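Local coordinates for mandelate racemase/muconate lactonizing enzyme, C-terminal domain protein (Paracoccus denitrificans, PDB 4DWD) that binds magnesium and, as a member of the mandelate racemase/muconate lactonizing enzyme branch of the enolase superfamily, probably acts as a hydro-lyase, at residues 196-199 / 200-204; 235-238 / 239-243; 258-262 / 263-267; 286-290 / 291-295. All blocks are in the same frame, centred on the assembly; numbering follows the deposited sequence. Where two conformers were deposited one is given.

Interaction 1: 196-199 / 200-204; sequences FDAN and NGYSV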
loop_
_atom_site.group_PDB
_atom_site.type_symbol
_atom_site.label_atom_id
_atom_site.label_comp_id
_atom_site.label_asym_id
_atom_site.label_seq_id
_atom_site.Cartn_x
_atom_site.Cartn_y
_atom_site.Cartn_z
ATOM N N PHE B 196 -2.295 -25.932 -18.057
ATOM C CA PHE B 196 -1.372 -26.767 -17.302
ATOM C C PHE B 196 -1.769 -26.643 -15.837
ATOM O O PHE B 196 -1.832 -25.528 -15.306
ATOM C CB PHE B 196 0.052 -26.246 -17.542
ATOM C CG PHE B 196 1.149 -27.052 -16.881
ATOM C CD1 PHE B 196 1.338 -27.020 -15.496
ATOM C CD2 PHE B 196 2.044 -27.793 -17.652
ATOM C CE1 PHE B 196 2.372 -27.731 -14.893
ATOM C CE2 PHE B 196 3.070 -28.506 -17.051
ATOM C CZ PHE B 196 3.234 -28.485 -15.669
ATOM N N ASP B 197 -2.037 -27.778 -15.193
ATOM C CA ASP B 197 -2.432 -27.793 -13.786
ATOM C C ASP B 197 -1.304 -28.437 -12.987
ATOM O O ASP B 197 -1.048 -29.640 -13.110
ATOM C CB ASP B 197 -3.755 -28.558 -13.651
ATOM C CG ASP B 197 -4.331 -28.533 -12.238
ATOM O OD1 ASP B 197 -3.640 -28.154 -11.286
ATOM O OD2 ASP B 197 -5.501 -28.926 -12.104
ATOM N N ALA B 198 -0.610 -27.617 -12.200
ATOM C CA ALA B 198 0.511 -28.071 -11.385
ATOM C C ALA B 198 0.116 -28.865 -10.148
ATOM O O ALA B 198 0.978 -29.501 -9.530
ATOM C CB ALA B 198 1.373 -26.885 -10.972
ATOM N N ASN B 199 -1.162 -28.804 -9.762
ATOM C CA ASN B 199 -1.614 -29.463 -8.527
ATOM C C ASN B 199 -0.643 -29.172 -7.381
ATOM O O ASN B 199 -0.212 -30.073 -6.656
ATOM C CB ASN B 199 -1.817 -30.972 -8.744
ATOM C CG ASN B 199 -2.907 -31.265 -9.751
ATOM O OD1 ASN B 199 -2.632 -31.707 -10.870
ATOM N ND2 ASN B 199 -4.149 -31.006 -9.373
ATOM N N ASN B 200 -0.315 -27.887 -7.236
ATOM C CA ASN B 200 0.382 -27.365 -6.056
ATOM C C ASN B 200 1.839 -27.810 -5.973
ATOM O O ASN B 200 2.415 -27.865 -4.882
ATOM C CB ASN B 200 -0.391 -27.740 -4.777
ATOM C CG ASN B 200 -1.870 -27.436 -4.886
ATOM O OD1 ASN B 200 -2.684 -28.355 -4.982
ATOM N ND2 ASN B 200 -2.231 -26.155 -4.876
ATOM N N GLY B 201 2.442 -28.084 -7.130
ATOM C CA GLY B 201 3.731 -28.759 -7.154
ATOM C C GLY B 201 4.966 -27.889 -7.041
ATOM O O GLY B 201 6.055 -28.433 -6.944
ATOM N N TYR B 202 4.817 -26.564 -7.039
ATOM C CA TYR B 202 6.006 -25.698 -7.133
ATOM C C TYR B 202 6.150 -24.688 -6.020
ATOM O O TYR B 202 5.170 -24.265 -5.386
ATOM C CB TYR B 202 6.035 -24.924 -8.458
ATOM C CG TYR B 202 5.920 -25.793 -9.679
ATOM C CD1 TYR B 202 6.849 -26.803 -9.940
ATOM C CD2 TYR B 202 4.890 -25.604 -10.580
ATOM C CE1 TYR B 202 6.732 -27.609 -11.062
ATOM C CE2 TYR B 202 4.767 -26.398 -11.717
ATOM C CZ TYR B 202 5.693 -27.397 -11.944
ATOM O OH TYR B 202 5.563 -28.194 -13.052
ATOM N N SER B 203 7.401 -24.302 -5.795
ATOM C CA SER B 203 7.714 -23.135 -4.993
ATOM C C SER B 203 7.349 -21.883 -5.790
ATOM O O SER B 203 7.049 -21.972 -6.984
ATOM C CB SER B 203 9.213 -23.120 -4.708
ATOM O OG SER B 203 9.964 -23.050 -5.915
ATOM N N VAL B 204 7.382 -20.710 -5.162
ATOM C CA VAL B 204 7.170 -19.487 -5.941
ATOM C C VAL B 204 8.176 -19.385 -7.106
ATOM O O VAL B 204 7.793 -19.134 -8.251
ATOM C CB VAL B 204 7.263 -18.237 -5.046
ATOM C CG1 VAL B 204 7.296 -16.962 -5.881
ATOM C CG2 VAL B 204 6.091 -18.205 -4.067
HETATM O O HOH W 1 -4.403 -29.895 -6.550
#

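Interaction 2: 235-238 / 239-243; sequences GEVA and QRLDI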
loop_
_atom_site.group_PDB
_atom_site.type_symbol
_atom_site.label_atom_id
_atom_site.label_comp_id
_atom_site.label_asym_id
_atom_site.label_seq_id
_atom_site.Cartn_x
_atom_site.Cartn_y
_atom_site.Cartn_z
ATOM N N GLY B 235 -1.406 -15.392 -5.326
ATOM C CA GLY B 235 -1.731 -14.136 -5.998
ATOM C C GLY B 235 -0.503 -13.398 -6.511
ATOM O O GLY B 235 -0.563 -12.725 -7.535
ATOM N N GLU B 236 0.609 -13.518 -5.784
ATOM C CA GLU B 236 1.878 -12.914 -6.211
ATOM C C GLU B 236 2.334 -13.525 -7.534
ATOM O O GLU B 236 2.709 -12.804 -8.477
ATOM C CB GLU B 236 2.957 -13.113 -5.148
ATOM C CG GLU B 236 4.334 -12.636 -5.592
ATOM C CD GLU B 236 5.381 -12.799 -4.511
ATOM O OE1 GLU B 236 5.115 -12.364 -3.370
ATOM O OE2 GLU B 236 6.470 -13.341 -4.812
ATOM N N VAL B 237 2.270 -14.859 -7.607
ATOM C CA VAL B 237 2.680 -15.541 -8.825
ATOM C C VAL B 237 1.747 -15.129 -9.959
ATOM O O VAL B 237 2.217 -14.850 -11.081
ATOM C CB VAL B 237 2.703 -17.073 -8.630
ATOM C CG1 VAL B 237 2.842 -17.818 -9.965
ATOM C CG2 VAL B 237 3.818 -17.467 -7.666
ATOM N N ALA B 238 0.447 -15.025 -9.664
ATOM C CA ALA B 238 -0.533 -14.586 -10.667
ATOM C C ALA B 238 -0.188 -13.193 -11.224
ATOM O O ALA B 238 -0.280 -12.961 -12.427
ATOM C CB ALA B 238 -1.941 -14.596 -10.065
ATOM N N GLN B 239 0.212 -12.272 -10.359
ATOM C CA GLN B 239 0.505 -10.923 -10.816
ATOM C C GLN B 239 1.860 -10.802 -11.489
ATOM O O GLN B 239 2.045 -9.920 -12.314
ATOM C CB GLN B 239 0.381 -9.928 -9.668
ATOM C CG GLN B 239 -1.057 -9.711 -9.222
ATOM C CD GLN B 239 -1.913 -9.041 -10.280
ATOM O OE1 GLN B 239 -1.507 -8.039 -10.890
ATOM N NE2 GLN B 239 -3.100 -9.589 -10.515
ATOM N N ARG B 240 2.788 -11.694 -11.146
ATOM C CA ARG B 240 4.148 -11.632 -11.711
ATOM C C ARG B 240 4.200 -12.197 -13.127
ATOM O O ARG B 240 4.996 -11.739 -13.927
ATOM C CB ARG B 240 5.147 -12.345 -10.797
ATOM C CG ARG B 240 5.497 -11.500 -9.581
ATOM C CD ARG B 240 6.305 -12.235 -8.534
ATOM N NE ARG B 240 7.681 -12.399 -8.983
ATOM C CZ ARG B 240 8.642 -12.942 -8.251
ATOM N NH1 ARG B 240 8.377 -13.386 -7.026
ATOM N NH2 ARG B 240 9.865 -13.047 -8.757
ATOM N N LEU B 241 3.342 -13.165 -13.433
ATOM C CA LEU B 241 3.329 -13.830 -14.739
ATOM C C LEU B 241 2.370 -13.176 -15.720
ATOM O O LEU B 241 1.517 -12.362 -15.327
ATOM C CB LEU B 241 2.964 -15.310 -14.572
ATOM C CG LEU B 241 4.027 -16.164 -13.883
ATOM C CD1 LEU B 241 3.426 -17.543 -13.699
ATOM C CD2 LEU B 241 5.292 -16.256 -14.735
ATOM N N ASP B 242 2.519 -13.534 -16.998
ATOM C CA ASP B 242 1.573 -13.132 -18.035
ATOM C C ASP B 242 0.502 -14.201 -18.236
ATOM O O ASP B 242 -0.679 -13.877 -18.382
ATOM C CB ASP B 242 2.292 -12.874 -19.366
ATOM C CG ASP B 242 3.179 -11.640 -19.338
ATOM O OD1 ASP B 242 2.994 -10.758 -18.463
ATOM O OD2 ASP B 242 4.066 -11.576 -20.212
ATOM N N ILE B 243 0.910 -15.468 -18.262
ATOM C CA ILE B 243 -0.061 -16.576 -18.378
ATOM C C ILE B 243 -1.041 -16.467 -17.206
ATOM O O ILE B 243 -0.657 -16.113 -16.098
ATOM C CB ILE B 243 0.625 -17.963 -18.414
ATOM C CG1 ILE B 243 -0.418 -19.079 -18.659
ATOM C CG2 ILE B 243 1.435 -18.228 -17.141
ATOM C CD1 ILE B 243 0.204 -20.411 -19.034
HETATM O O HOH W 2 -1.617 -14.521 -14.078
#

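Interaction 3: 258-262 / 263-267; sequences KDLIL and SGVRM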
loop_
_atom_site.group_PDB
_atom_site.type_symbol
_atom_site.label_atom_id
_atom_site.label_comp_id
_atom_site.label_asym_id
_atom_site.label_seq_id
_atom_site.Cartn_x
_atom_site.Cartn_y
_atom_site.Cartn_z
ATOM N N LYS B 258 -13.041 -14.245 -1.802
ATOM C CA LYS B 258 -12.724 -12.823 -1.813
ATOM C C LYS B 258 -11.228 -12.598 -1.536
ATOM O O LYS B 258 -10.581 -11.812 -2.227
ATOM C CB LYS B 258 -13.621 -12.101 -0.791
ATOM C CG LYS B 258 -13.374 -10.604 -0.639
ATOM C CD LYS B 258 -12.339 -10.270 0.445
ATOM C CE LYS B 258 -12.774 -10.671 1.858
ATOM N NZ LYS B 258 -11.723 -10.359 2.884
ATOM N N ASP B 259 -10.695 -13.289 -0.528
ATOM C CA ASP B 259 -9.281 -13.148 -0.179
ATOM C C ASP B 259 -8.370 -13.610 -1.320
ATOM O O ASP B 259 -7.331 -12.996 -1.569
ATOM C CB ASP B 259 -8.954 -13.920 1.104
ATOM C CG ASP B 259 -9.510 -13.238 2.351
ATOM O OD1 ASP B 259 -9.668 -12.007 2.337
ATOM O OD2 ASP B 259 -9.797 -13.939 3.345
ATOM N N LEU B 260 -8.771 -14.674 -2.016
ATOM C CA LEU B 260 -7.986 -15.158 -3.137
ATOM C C LEU B 260 -7.955 -14.119 -4.259
ATOM O O LEU B 260 -6.913 -13.872 -4.861
ATOM C CB LEU B 260 -8.562 -16.497 -3.608
ATOM C CG LEU B 260 -7.816 -17.215 -4.733
ATOM C CD1 LEU B 260 -6.435 -17.661 -4.288
ATOM C CD2 LEU B 260 -8.639 -18.411 -5.183
ATOM N N ILE B 261 -9.098 -13.500 -4.522
ATOM C CA ILE B 261 -9.175 -12.450 -5.531
ATOM C C ILE B 261 -8.307 -11.255 -5.102
ATOM O O ILE B 261 -7.527 -10.721 -5.903
ATOM C CB ILE B 261 -10.640 -12.042 -5.749
ATOM C CG1 ILE B 261 -11.376 -13.187 -6.456
ATOM C CG2 ILE B 261 -10.729 -10.746 -6.541
ATOM C CD1 ILE B 261 -12.879 -12.964 -6.524
ATOM N N LEU B 262 -8.416 -10.838 -3.839
ATOM C CA LEU B 262 -7.641 -9.680 -3.407
ATOM C C LEU B 262 -6.129 -9.937 -3.462
ATOM O O LEU B 262 -5.349 -9.005 -3.669
ATOM C CB LEU B 262 -8.096 -9.179 -2.027
ATOM C CG LEU B 262 -9.503 -8.565 -1.898
ATOM C CD1 LEU B 262 -9.674 -7.993 -0.491
ATOM C CD2 LEU B 262 -9.862 -7.537 -2.963
ATOM N N SER B 263 -5.729 -11.203 -3.330
ATOM C CA SER B 263 -4.316 -11.540 -3.401
ATOM C C SER B 263 -3.733 -11.334 -4.788
ATOM O O SER B 263 -2.513 -11.222 -4.937
ATOM C CB SER B 263 -4.071 -12.991 -2.962
ATOM O OG SER B 263 -4.333 -13.915 -4.013
ATOM N N GLY B 264 -4.589 -11.313 -5.811
ATOM C CA GLY B 264 -4.110 -11.082 -7.178
ATOM C C GLY B 264 -4.554 -12.087 -8.217
ATOM O O GLY B 264 -4.262 -11.920 -9.385
ATOM N N VAL B 265 -5.270 -13.125 -7.802
ATOM C CA VAL B 265 -5.748 -14.163 -8.729
ATOM C C VAL B 265 -6.910 -13.627 -9.593
ATOM O O VAL B 265 -7.867 -13.022 -9.072
ATOM C CB VAL B 265 -6.123 -15.447 -7.959
ATOM C CG1 VAL B 265 -6.761 -16.466 -8.890
ATOM C CG2 VAL B 265 -4.874 -16.018 -7.272
ATOM N N ARG B 266 -6.831 -13.852 -10.913
ATOM C CA ARG B 266 -7.813 -13.286 -11.836
ATOM C C ARG B 266 -8.634 -14.352 -12.564
ATOM O O ARG B 266 -9.375 -14.043 -13.475
ATOM C CB ARG B 266 -7.126 -12.342 -12.839
ATOM C CG ARG B 266 -6.392 -11.181 -12.175
ATOM C CD ARG B 266 -7.365 -10.253 -11.485
ATOM N NE ARG B 266 -6.688 -9.254 -10.654
ATOM C CZ ARG B 266 -6.700 -9.222 -9.323
ATOM N NH1 ARG B 266 -7.381 -10.138 -8.623
ATOM N NH2 ARG B 266 -6.042 -8.254 -8.703
HETATM N N MSE B 267 -8.506 -15.605 -12.133
HETATM C CA MSE B 267 -9.346 -16.705 -12.649
HETATM C C MSE B 267 -9.579 -17.628 -11.488
HETATM O O MSE B 267 -8.616 -18.207 -10.943
HETATM C CB MSE B 267 -8.626 -17.416 -13.812
HETATM C CG MSE B 267 -9.416 -18.611 -14.347
HETATM SE SE MSE B 267 -8.529 -19.367 -15.943
HETATM C CE MSE B 267 -9.009 -21.241 -15.673
HETATM O O HOH W 3 -5.965 -7.501 -5.929
#

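Interaction 4: 286-290 / 291-295; sequences ALAHA and HGVEF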
loop_
_atom_site.group_PDB
_atom_site.type_symbol
_atom_site.label_atom_id
_atom_site.label_comp_id
_atom_site.label_asym_id
_atom_site.label_seq_id
_atom_site.Cartn_x
_atom_site.Cartn_y
_atom_site.Cartn_z
ATOM N N ALA B 286 -21.223 -14.041 -8.796
ATOM C CA ALA B 286 -21.485 -12.618 -8.592
ATOM C C ALA B 286 -20.248 -11.920 -8.059
ATOM O O ALA B 286 -19.915 -10.822 -8.498
ATOM C CB ALA B 286 -22.648 -12.426 -7.631
ATOM N N LEU B 287 -19.572 -12.559 -7.103
ATOM C CA LEU B 287 -18.351 -11.976 -6.550
ATOM C C LEU B 287 -17.301 -11.820 -7.652
ATOM O O LEU B 287 -16.621 -10.790 -7.722
ATOM C CB LEU B 287 -17.813 -12.846 -5.409
ATOM C CG LEU B 287 -16.504 -12.377 -4.758
ATOM C CD1 LEU B 287 -16.714 -11.076 -3.981
ATOM C CD2 LEU B 287 -15.962 -13.468 -3.842
ATOM N N ALA B 288 -17.146 -12.852 -8.492
ATOM C CA ALA B 288 -16.185 -12.774 -9.597
ATOM C C ALA B 288 -16.533 -11.631 -10.542
ATOM O O ALA B 288 -15.636 -10.891 -10.986
ATOM C CB ALA B 288 -16.132 -14.091 -10.362
ATOM N N HIS B 289 -17.820 -11.475 -10.847
ATOM C CA HIS B 289 -18.277 -10.386 -11.738
ATOM C C HIS B 289 -18.034 -9.025 -11.127
ATOM O O HIS B 289 -17.667 -8.079 -11.819
ATOM C CB HIS B 289 -19.750 -10.573 -12.102
ATOM C CG HIS B 289 -20.230 -9.656 -13.201
ATOM N ND1 HIS B 289 -19.605 -9.564 -14.383
ATOM C CD2 HIS B 289 -21.321 -8.786 -13.261
ATOM C CE1 HIS B 289 -20.252 -8.671 -15.167
ATOM N NE2 HIS B 289 -21.301 -8.195 -14.478
ATOM N N ALA B 290 -18.217 -8.914 -9.818
ATOM C CA ALA B 290 -17.963 -7.659 -9.110
ATOM C C ALA B 290 -16.507 -7.226 -9.235
ATOM O O ALA B 290 -16.229 -6.038 -9.275
ATOM C CB ALA B 290 -18.334 -7.794 -7.634
ATOM N N HIS B 291 -15.594 -8.202 -9.285
ATOM C CA HIS B 291 -14.142 -7.938 -9.278
ATOM C C HIS B 291 -13.437 -8.083 -10.607
ATOM O O HIS B 291 -12.223 -7.861 -10.696
ATOM C CB HIS B 291 -13.453 -8.827 -8.238
ATOM C CG HIS B 291 -13.680 -8.390 -6.812
ATOM N ND1 HIS B 291 -12.884 -7.483 -6.193
ATOM C CD2 HIS B 291 -14.646 -8.773 -5.880
ATOM C CE1 HIS B 291 -13.321 -7.299 -4.931
ATOM N NE2 HIS B 291 -14.408 -8.074 -4.742
ATOM N N GLY B 292 -14.175 -8.447 -11.658
ATOM C CA GLY B 292 -13.576 -8.582 -12.990
ATOM C C GLY B 292 -12.641 -9.773 -13.111
ATOM O O GLY B 292 -11.605 -9.682 -13.749
ATOM N N VAL B 293 -12.999 -10.884 -12.485
ATOM C CA VAL B 293 -12.190 -12.084 -12.581
ATOM C C VAL B 293 -12.969 -13.165 -13.322
ATOM O O VAL B 293 -14.210 -13.218 -13.249
ATOM C CB VAL B 293 -11.674 -12.589 -11.206
ATOM C CG1 VAL B 293 -11.030 -11.480 -10.382
ATOM C CG2 VAL B 293 -12.742 -13.272 -10.418
ATOM N N GLU B 294 -12.234 -14.019 -14.023
ATOM C CA GLU B 294 -12.831 -15.156 -14.727
ATOM C C GLU B 294 -13.371 -16.194 -13.750
ATOM O O GLU B 294 -12.815 -16.401 -12.677
ATOM C CB GLU B 294 -11.805 -15.829 -15.642
ATOM C CG GLU B 294 -11.384 -15.023 -16.866
ATOM C CD GLU B 294 -10.335 -15.771 -17.665
ATOM O OE1 GLU B 294 -10.702 -16.696 -18.430
ATOM O OE2 GLU B 294 -9.140 -15.454 -17.519
ATOM N N PHE B 295 -14.459 -16.846 -14.141
ATOM C CA PHE B 295 -15.123 -17.859 -13.314
ATOM C C PHE B 295 -15.155 -19.190 -14.070
ATOM O O PHE B 295 -15.886 -19.336 -15.056
ATOM C CB PHE B 295 -16.530 -17.380 -12.957
ATOM C CG PHE B 295 -17.220 -18.227 -11.943
ATOM C CD1 PHE B 295 -16.844 -18.171 -10.596
ATOM C CD2 PHE B 295 -18.259 -19.071 -12.323
ATOM C CE1 PHE B 295 -17.490 -18.947 -9.656
ATOM C CE2 PHE B 295 -18.921 -19.847 -11.377
ATOM C CZ PHE B 295 -18.528 -19.783 -10.042
#

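Interaction 1: 196-199 / 200-204
Ala198 and Gly201 close a type I' beta turn directly after strand 194-197, with their CA atoms 5.4 Å apart and a weak hydrogen bond from Gly201 N to Ala198 O (3.1 Å, 122° at the hydrogen). Asn199 and Asn200 take the two corners, both with positive phi. Just before the turn, Asp197 OD1 accepts from Asn199 N at 3.0 Å, an Asx turn; the donor comes in on the anti side of the carboxylate, tilted from its plane.

On the apolar flank Tyr202 swings its ring back to the strand. CG stands anti to the carbonyl carbon (chi1 -54°), which brings CE2 within 3.5 Å of Ala198 CB. The phenol meets Phe196 edge against edge: Tyr202 OH lies 3.5 Å from Phe196 CZ, close to the plane of that ring, and the two side chains cross at roughly a right angle. The hydroxyl is hydrogen-bonded to Asp177, and Phe196 also stacks on Trp163.

On the polar flank a water joins the corner amides, accepting from Asn199 ND2 at 3.0 Å and donating to Asn200 OD1 at 2.8 Å. Asn199 OD1 takes the backbone N of Asp164, while Asn200 ND2 reaches Glu224, so each amide has its orientation set from both ends.

In this protein Asp197 binds calcium together with Glu223 and Glu249, the carboxylates carried on barrel strand ends in this superfamily, though no ion sits there in this chain. The Asx bond engages OD1 and would limit rotation of the carboxylate; the closeness of Asp197 OD2 to Glu223 OE2 is then likely to be unfavourable.

Interaction 2: 235-238 / 239-243
The last turn of helix 231-240, the helix of the beta-alpha-beta unit between strands 221-223 and 244-246 of the barrel, is braced by Glu236 and Arg240, one turn apart. Their side chains run side by side in the same direction. Arg240 NH1 gives a hydrogen bond and salt bridge to Glu236 OE2 at 2.9 Å, with the oxygen in the guanidinium plane but the donor on the anti side of the carboxylate, whose plane is turned 37° from the guanidinium. Glu236 is extended out to its carboxylate carbon, CD, whereas Arg240 bends at chi3 (74°), turning the guanidinium back to the acid; their aliphatic parts meet at CG of Glu236 and CD of Arg240, 3.6 Å apart.

Both groups also serve the assembly: Arg240 NH2 bonds to Leu241 O of a neighbouring subunit, whose Arg266 pairs with Glu236 OE1. An alanine in place of Arg240 would probably leave Glu236 OE2 without its intrachain positive mate and that neighbouring carbonyl without this donor.

Backbone bonds finish the helix, Leu241 N reaching Val237 O at 3.1 Å. Alongside, Val237 CG1 touches Leu241 CD1 at 3.8 Å. Past the helix end, a water donates to both Ala238 O (2.6 Å) and Ile243 O (2.7 Å), tying the last turn to the exit loop. Val237 packs on Val204 of helix 204-216, while Leu241 and Ile243 lie against Phe222 of strand 221-223.

Interaction 3: 258-262 / 263-267
Ser263 OG and Leu260 O, 2.7 Å apart, lead the hydrogen bonds that close helix 254-263; the hydroxyl is held between the backbone N and carbonyl carbon (chi1 82°), which turns it back onto the helix. Gly264, with positive phi, makes the Schellman motif: its N reaches Ile261 O at 3.0 Å, and Val265 N makes a weak bond to Leu260 O, as does Ser263 N. In the conformer described, one of two, Arg266 NH1 is a second donor to Ile261 O, at 2.8 Å and 158°, and a water links Arg266 NH2 to Leu262 O. Replacing Ser263 with alanine would probably cost Leu260 O its shortest bond and leave it to those two weak backbone donors.

A charged pair within the helix is Lys258 NZ with Asp259 OD1, 2.7 Å apart on the syn side of the carboxylate; a bound magnesium ion lies about 4 Å from the Asp259 side chain. Arg266 pairs with Glu236 of a neighbouring subunit.

The apolar contact is Leu260 against Val265, closest at CD1 to CG2, 3.7 Å.

Val265 packs on Met234 of helix 231-240, and Ile261 lies against Leu287 and His291 of helix 277-291, so this helix end sits between its two neighbours in the barrel's outer layer.

Interaction 4: 286-290 / 291-295
The imidazole of His291 meets Leu287 O at its edge, the oxygen lying in the ring plane 3.4 Å from CD2. Leu287 CD1 approaches the same carbon at 3.6 Å, the two side chains crossing at a slant. The ring hangs beside the helix because CG is anti to the carbonyl carbon (chi1 -74°). Its NE2 is hydrogen-bonded to NE2 of His291 in a neighbouring subunit, which makes the ring part of a subunit interface. The Phe295 ring is approached obliquely by Ala288 CB, 4.1 Å from CD1.

Ala288 makes both an apolar and a backbone contact to Val293. Its methyl is pressed against Val293 CG2 at 3.5 Å, tighter than usual for two carbons; Val293 holds CG2 between its backbone N and carbonyl carbon. The backbone binds the same pair: Val293 N donates to Ala288 O at 3.0 Å in a nearly straight bond (175°), and His291 N adds a weak one to that oxygen besides its bond to Leu287 O at 3.2 Å. Gly292 turns the chain with positive phi.

The turn thus leads from helix 277-291 into strand 294-295, which runs parallel to 267-268. Val293 lies against Ile261 and His291 against Leu262, both of helix 254-263, while Phe295 packs back on Met281 and Cys284 of helix 277-291.

How the interactions relate
The four contacts follow one another along the barrel domain, the last three at the ends of successive helices. Interaction 1 touches interaction 2 through Val204 CG1, 3.9 Å from Arg240 NH1. Interaction 2 meets interaction 3 where Gln239 NE2 probably bonds to Gly264 O at 2.8 Å, and interaction 3 meets interaction 4 where Arg266 O probably accepts from Glu294 N at 2.9 Å. Interactions 1 and 4, centres about 23 Å apart, do not touch. Interaction 1 holds Asp197 of the calcium site; in interaction 3 the side chain of Val265 stays about 9 Å from that of its fellow ligand Glu223, and a magnesium ion lies near Asp259. Interactions 3 and 4 both face the same neighbouring subunit.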